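Local structure of intramolecular trans-sialidase (Macrobdella decora, 3SLI) at residues I14-G19 with S47-Q52; I81-T86 with F141-D146. The protein acts on sialic acid glycosides as an intramolecular trans-sialidase, probably releasing 2,7-anhydro-Neu5Ac rather than free sialic acid from substrates such as 3'-sialyllactose. All blocks are in the same frame, centred on the assembly; numbering follows the deposited sequence.

Contact 1 of 2, residues I14-G19 with S47-Q52; sequences IAEGQG and SENGIQ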
loop_
_atom_site.group_PDB
_atom_site.type_symbol
_atom_site.label_atom_id
_atom_site.label_comp_id
_atom_site.label_asym_id
_atom_site.label_seq_id
_atom_site.Cartn_x
_atom_site.Cartn_y
_atom_site.Cartn_z
ATOM N N ILE A 14 8.270 25.813 22.299
ATOM C CA ILE A 14 7.951 26.915 21.402
ATOM C C ILE A 14 6.450 27.148 21.267
ATOM O O ILE A 14 5.696 26.246 20.884
ATOM C CB ILE A 14 8.585 26.676 20.015
ATOM C CG1 ILE A 14 10.110 26.623 20.166
ATOM C CG2 ILE A 14 8.162 27.766 19.024
ATOM C CD1 ILE A 14 10.852 26.271 18.905
ATOM N N ALA A 15 6.015 28.342 21.654
ATOM C CA ALA A 15 4.612 28.714 21.552
ATOM C C ALA A 15 4.336 28.969 20.081
ATOM O O ALA A 15 5.125 29.620 19.394
ATOM C CB ALA A 15 4.323 29.965 22.372
ATOM N N GLU A 16 3.227 28.416 19.604
ATOM C CA GLU A 16 2.803 28.532 18.217
ATOM C C GLU A 16 2.850 29.971 17.713
ATOM O O GLU A 16 2.243 30.863 18.309
ATOM C CB GLU A 16 1.388 27.973 18.103
ATOM C CG GLU A 16 0.886 27.729 16.700
ATOM C CD GLU A 16 -0.476 27.066 16.715
ATOM O OE1 GLU A 16 -1.338 27.500 17.509
ATOM O OE2 GLU A 16 -0.683 26.093 15.966
ATOM N N GLY A 17 3.609 30.186 16.638
ATOM C CA GLY A 17 3.737 31.507 16.041
ATOM C C GLY A 17 4.780 32.415 16.676
ATOM O O GLY A 17 5.030 33.518 16.191
ATOM N N GLN A 18 5.404 31.944 17.748
ATOM C CA GLN A 18 6.408 32.726 18.462
ATOM C C GLN A 18 7.846 32.458 18.033
ATOM O O GLN A 18 8.659 33.383 17.972
ATOM C CB GLN A 18 6.291 32.476 19.965
ATOM C CG GLN A 18 5.022 33.005 20.578
ATOM C CD GLN A 18 4.893 34.497 20.401
ATOM O OE1 GLN A 18 4.010 34.977 19.692
ATOM N NE2 GLN A 18 5.785 35.248 21.037
ATOM N N GLY A 19 8.159 31.201 17.736
ATOM C CA GLY A 19 9.522 30.858 17.363
ATOM C C GLY A 19 10.431 30.968 18.580
ATOM O O GLY A 19 9.956 31.146 19.711
ATOM N N SER A 47 1.110 21.547 16.972
ATOM C CA SER A 47 0.395 22.470 16.103
ATOM C C SER A 47 -0.221 21.816 14.884
ATOM O O SER A 47 0.303 20.841 14.345
ATOM C CB SER A 47 1.342 23.579 15.649
ATOM O OG SER A 47 0.767 24.369 14.616
ATOM N N GLU A 48 -1.304 22.416 14.408
ATOM C CA GLU A 48 -1.993 21.916 13.230
ATOM C C GLU A 48 -1.704 22.823 12.024
ATOM O O GLU A 48 -2.352 22.720 10.983
ATOM C CB GLU A 48 -3.497 21.818 13.521
ATOM C CG GLU A 48 -4.262 20.777 12.698
ATOM C CD GLU A 48 -3.666 19.370 12.769
ATOM O OE1 GLU A 48 -3.273 18.911 13.867
ATOM O OE2 GLU A 48 -3.611 18.714 11.708
ATOM N N ASN A 49 -0.732 23.726 12.173
ATOM C CA ASN A 49 -0.358 24.622 11.077
ATOM C C ASN A 49 0.164 23.808 9.897
ATOM O O ASN A 49 0.864 22.800 10.080
ATOM C CB ASN A 49 0.702 25.643 11.522
ATOM C CG ASN A 49 0.141 26.708 12.450
ATOM O OD1 ASN A 49 -1.076 26.882 12.561
ATOM N ND2 ASN A 49 1.027 27.419 13.135
ATOM N N GLY A 50 -0.172 24.263 8.689
ATOM C CA GLY A 50 0.234 23.587 7.468
ATOM C C GLY A 50 1.720 23.314 7.310
ATOM O O GLY A 50 2.120 22.164 7.132
ATOM N N ILE A 51 2.533 24.366 7.340
ATOM C CA ILE A 51 3.990 24.238 7.194
ATOM C C ILE A 51 4.609 24.744 8.490
ATOM O O ILE A 51 4.272 25.848 8.958
ATOM C CB ILE A 51 4.535 25.107 6.029
ATOM C CG1 ILE A 51 3.764 24.829 4.731
ATOM C CG2 ILE A 51 6.030 24.853 5.833
ATOM C CD1 ILE A 51 3.953 23.436 4.177
ATOM N N GLN A 52 5.523 23.953 9.053
ATOM C CA GLN A 52 6.174 24.288 10.314
ATOM C C GLN A 52 7.703 24.135 10.260
ATOM O O GLN A 52 8.223 23.012 10.184
ATOM C CB GLN A 52 5.607 23.411 11.437
ATOM C CG GLN A 52 4.099 23.536 11.624
ATOM C CD GLN A 52 3.549 22.618 12.693
ATOM O OE1 GLN A 52 4.118 22.487 13.782
ATOM N NE2 GLN A 52 2.418 21.986 12.400
HETATM O O HOH W 1 -2.842 24.301 15.787
#

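Contact 2 of 2, residues I81-T86 with F141-D146; sequences IELRNT and FKFISD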
loop_
_atom_site.group_PDB
_atom_site.type_symbol
_atom_site.label_atom_id
_atom_site.label_comp_id
_atom_site.label_asym_id
_atom_site.label_seq_id
_atom_site.Cartn_x
_atom_site.Cartn_y
_atom_site.Cartn_z
ATOM N N ILE A 81 13.307 20.714 2.980
ATOM C CA ILE A 81 14.138 21.891 3.174
ATOM C C ILE A 81 13.939 22.804 1.975
ATOM O O ILE A 81 13.428 22.382 0.923
ATOM C CB ILE A 81 15.668 21.555 3.210
ATOM C CG1 ILE A 81 16.089 20.853 1.911
ATOM C CG2 ILE A 81 16.010 20.726 4.430
ATOM C CD1 ILE A 81 17.494 21.129 1.478
ATOM N N GLU A 82 14.327 24.059 2.160
ATOM C CA GLU A 82 14.312 25.053 1.104
ATOM C C GLU A 82 15.557 25.887 1.411
ATOM O O GLU A 82 15.746 26.317 2.553
ATOM C CB GLU A 82 13.055 25.929 1.137
ATOM C CG GLU A 82 11.761 25.203 0.811
ATOM C CD GLU A 82 10.595 26.158 0.631
ATOM O OE1 GLU A 82 10.137 26.742 1.634
ATOM O OE2 GLU A 82 10.135 26.321 -0.517
ATOM N N LEU A 83 16.434 26.003 0.420
ATOM C CA LEU A 83 17.686 26.763 0.516
ATOM C C LEU A 83 17.479 27.854 -0.531
ATOM O O LEU A 83 17.525 27.582 -1.740
ATOM C CB LEU A 83 18.860 25.870 0.114
ATOM C CG LEU A 83 20.228 26.020 0.786
ATOM C CD1 LEU A 83 21.262 25.444 -0.166
ATOM C CD2 LEU A 83 20.561 27.469 1.171
ATOM N N ARG A 84 17.287 29.085 -0.067
ATOM C CA ARG A 84 16.971 30.204 -0.947
ATOM C C ARG A 84 17.761 31.499 -0.783
ATOM O O ARG A 84 18.129 31.881 0.322
ATOM C CB ARG A 84 15.502 30.567 -0.736
ATOM C CG ARG A 84 14.532 29.406 -0.837
ATOM C CD ARG A 84 13.447 29.759 -1.822
ATOM N NE ARG A 84 12.258 30.266 -1.174
ATOM C CZ ARG A 84 11.321 30.995 -1.772
ATOM N NH1 ARG A 84 11.423 31.344 -3.050
ATOM N NH2 ARG A 84 10.222 31.296 -1.106
ATOM N N ASN A 85 17.943 32.201 -1.896
ATOM C CA ASN A 85 18.597 33.512 -1.911
ATOM C C ASN A 85 17.985 34.258 -3.095
ATOM O O ASN A 85 18.675 34.969 -3.817
ATOM C CB ASN A 85 20.109 33.394 -2.096
ATOM C CG ASN A 85 20.822 34.689 -1.777
ATOM O OD1 ASN A 85 21.847 35.024 -2.378
ATOM N ND2 ASN A 85 20.290 35.426 -0.812
ATOM N N THR A 86 16.663 34.130 -3.205
ATOM C CA THR A 86 15.809 34.656 -4.285
ATOM C C THR A 86 15.948 33.709 -5.482
ATOM O O THR A 86 17.016 33.129 -5.729
ATOM C CB THR A 86 16.039 36.145 -4.703
ATOM O OG1 THR A 86 17.232 36.278 -5.483
ATOM C CG2 THR A 86 16.082 37.048 -3.494
ATOM N N PHE A 141 27.018 23.576 -5.732
ATOM C CA PHE A 141 26.660 23.386 -4.337
ATOM C C PHE A 141 26.545 24.726 -3.602
ATOM O O PHE A 141 27.404 25.606 -3.739
ATOM C CB PHE A 141 27.677 22.475 -3.642
ATOM C CG PHE A 141 27.331 22.161 -2.209
ATOM C CD1 PHE A 141 26.441 21.141 -1.906
ATOM C CD2 PHE A 141 27.881 22.903 -1.163
ATOM C CE1 PHE A 141 26.099 20.863 -0.584
ATOM C CE2 PHE A 141 27.542 22.630 0.162
ATOM C CZ PHE A 141 26.650 21.610 0.451
ATOM N N LYS A 142 25.482 24.872 -2.817
ATOM C CA LYS A 142 25.243 26.097 -2.060
ATOM C C LYS A 142 24.864 25.787 -0.613
ATOM O O LYS A 142 24.391 24.688 -0.303
ATOM C CB LYS A 142 24.079 26.893 -2.681
ATOM C CG LYS A 142 24.218 27.257 -4.153
ATOM C CD LYS A 142 25.310 28.280 -4.369
ATOM C CE LYS A 142 25.473 28.596 -5.843
ATOM N NZ LYS A 142 26.541 29.608 -6.057
ATOM N N PHE A 143 25.113 26.735 0.281
ATOM C CA PHE A 143 24.697 26.583 1.666
ATOM C C PHE A 143 24.493 27.950 2.319
ATOM O O PHE A 143 24.399 28.960 1.622
ATOM C CB PHE A 143 25.594 25.652 2.491
ATOM C CG PHE A 143 24.853 24.966 3.616
ATOM C CD1 PHE A 143 23.626 24.336 3.370
ATOM C CD2 PHE A 143 25.327 25.007 4.920
ATOM C CE1 PHE A 143 22.887 23.764 4.412
ATOM C CE2 PHE A 143 24.596 24.438 5.975
ATOM C CZ PHE A 143 23.374 23.817 5.722
ATOM N N ILE A 144 24.405 27.988 3.640
ATOM C CA ILE A 144 24.142 29.232 4.353
ATOM C C ILE A 144 25.096 30.379 4.002
ATOM O O ILE A 144 24.675 31.533 3.907
ATOM C CB ILE A 144 24.059 28.967 5.873
ATOM C CG1 ILE A 144 22.914 27.976 6.142
ATOM C CG2 ILE A 144 23.838 30.267 6.636
ATOM C CD1 ILE A 144 22.787 27.521 7.584
ATOM N N SER A 145 26.351 30.048 3.726
ATOM C CA SER A 145 27.351 31.046 3.356
ATOM C C SER A 145 26.993 31.785 2.059
ATOM O O SER A 145 27.511 32.875 1.798
ATOM C CB SER A 145 28.719 30.376 3.193
ATOM O OG SER A 145 28.633 29.271 2.309
ATOM N N ASP A 146 26.097 31.195 1.268
ATOM C CA ASP A 146 25.682 31.768 -0.008
ATOM C C ASP A 146 24.423 32.627 0.052
ATOM O O ASP A 146 24.013 33.198 -0.957
ATOM C CB ASP A 146 25.523 30.668 -1.055
ATOM C CG ASP A 146 26.811 29.907 -1.296
ATOM O OD1 ASP A 146 27.803 30.510 -1.756
ATOM O OD2 ASP A 146 26.837 28.698 -1.033
#

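Contact 1 of 2, residues I14-G19 with S47-Q52
Glu-16 and Ser-47 stand nearest across this contact, with 6.9 Å between Glu-16 CA and Ser-47 CA, so the two loops meet through side chains. The reach is made by Glu-16, whose CG lies anti to the backbone N (chi1 -167°) and whose chain stays extended beyond it, carrying the carboxylate to the far loop. There Ser-47 OG donates to Glu-16 OE2 at 2.6 Å, a short bond that uses the anti lone pair, the one turned away from OE1. The same hydroxyl accepts from the backbone two residues on, Asn-49 N to Ser-47 OG 2.9 Å, which makes an ST turn and leaves the hydroxyl to donate to the carboxylate. A serine suits the place because one small group both closes its own turn and binds the acid. A water completes the grip: it donates to Glu-16 OE2 at 2.8 Å and accepts from Glu-48 N. Asn-49 approaches Glu-16 from the opposite direction; its ND2 lies 3.6 Å from Glu-16 CG, while that amide nitrogen donates to Pro-167 O. Behind the turn, Gln-52 NE2 bonds both Asn-49 O (2.9 Å) and Ser-47 O, the latter from above the carbonyl plane, and Gln-52 OE1 meets Ser-45 OG. Gly-17, at phi 84°, follows the acid where a side chain would jam against the preceding carbonyl. The contact thus joins the loop between strands 5-14 and 20-21 to the connection from strand 37-45 into strand 51-58; both cross from the seven-stranded to the six-stranded sheet of the N-terminal lectin-like domain.

Contact 2 of 2, residues I81-T86 with F141-D146
The ring of Phe-143 has Ile-144 CG1 over one face, 3.9 Å above the plane and offset toward the rim, while Leu-83 CD1 comes to it obliquely from the strand, 4.4 Å from Phe-143 CD1. Phe-69 meets the same ring with its plane turned by about 60°. Leu-83 carries most of the contact, and its two methyls divide the work: CD1 lies against the backbone of the loop, 3.2 Å from Lys-142 O, and also touches Lys-142 CB, whereas CD2 faces the peptide of Phe-143, 4.1 Å from Phe-143 C. A branched aliphatic residue fits here because its two methyls can touch two successive residues of the loop backbone, one of them also meeting the phenyl ring. Lys-142 offers only the base of its side chain; its CG lies anti to the carbonyl carbon (chi1 -56°) and a bend at chi2 helps to lead the amine away from the strand. Further along, Asn-85 sets its side chain beside the carbonyl of Asp-146, with Asn-85 CG 3.6 Å from Asp-146 O. The loop holds its own shape: Asp-146 OD2 takes the N-H of Phe-143 through its anti lone pair at 2.9 Å, and Asp-146 N returns a bond to Phe-143 O at 2.8 Å. Aspartate suits the place because its short side chain reaches back to that N-H, which helps to hold the backbone of Phe-143, against which Leu-83 packs. Phe-90 lies against Leu-83, Asn-85 and Asp-146. Strand 79-85, flanked in its sheet by strands 67-74 and 91-96, thus receives on one face the loop between strands 131-137 and 152-155, and the Phe-143 side chain, touching Phe-69 of strand 67-74 and Ala-117 of strand 107-118, bridges to the other sheet.

How the contacts relate
From the N terminus, strand 5-14 runs into the loop of 14-19, and contact 1 brings this back to 47-52, closing a loop of 27 residues that contains strands 20-21 and 37-45. The chain continues through the six-stranded sheet, which it first joined at strand 20-21, and contact 2 closes a second, longer loop of 54 residues, mostly strand, between 81-86 and 141-146. The two are in series, neither nesting nor crossing, with centres about 23 Å apart. Both reach the same sheet, through strands 51-58 and 79-85. Contact 1 joins two connections between the seven-stranded and six-stranded sheets; contact 2 lays the loop leading to strand 152-155 over a face. Both belong to the sialidase N-terminal domain.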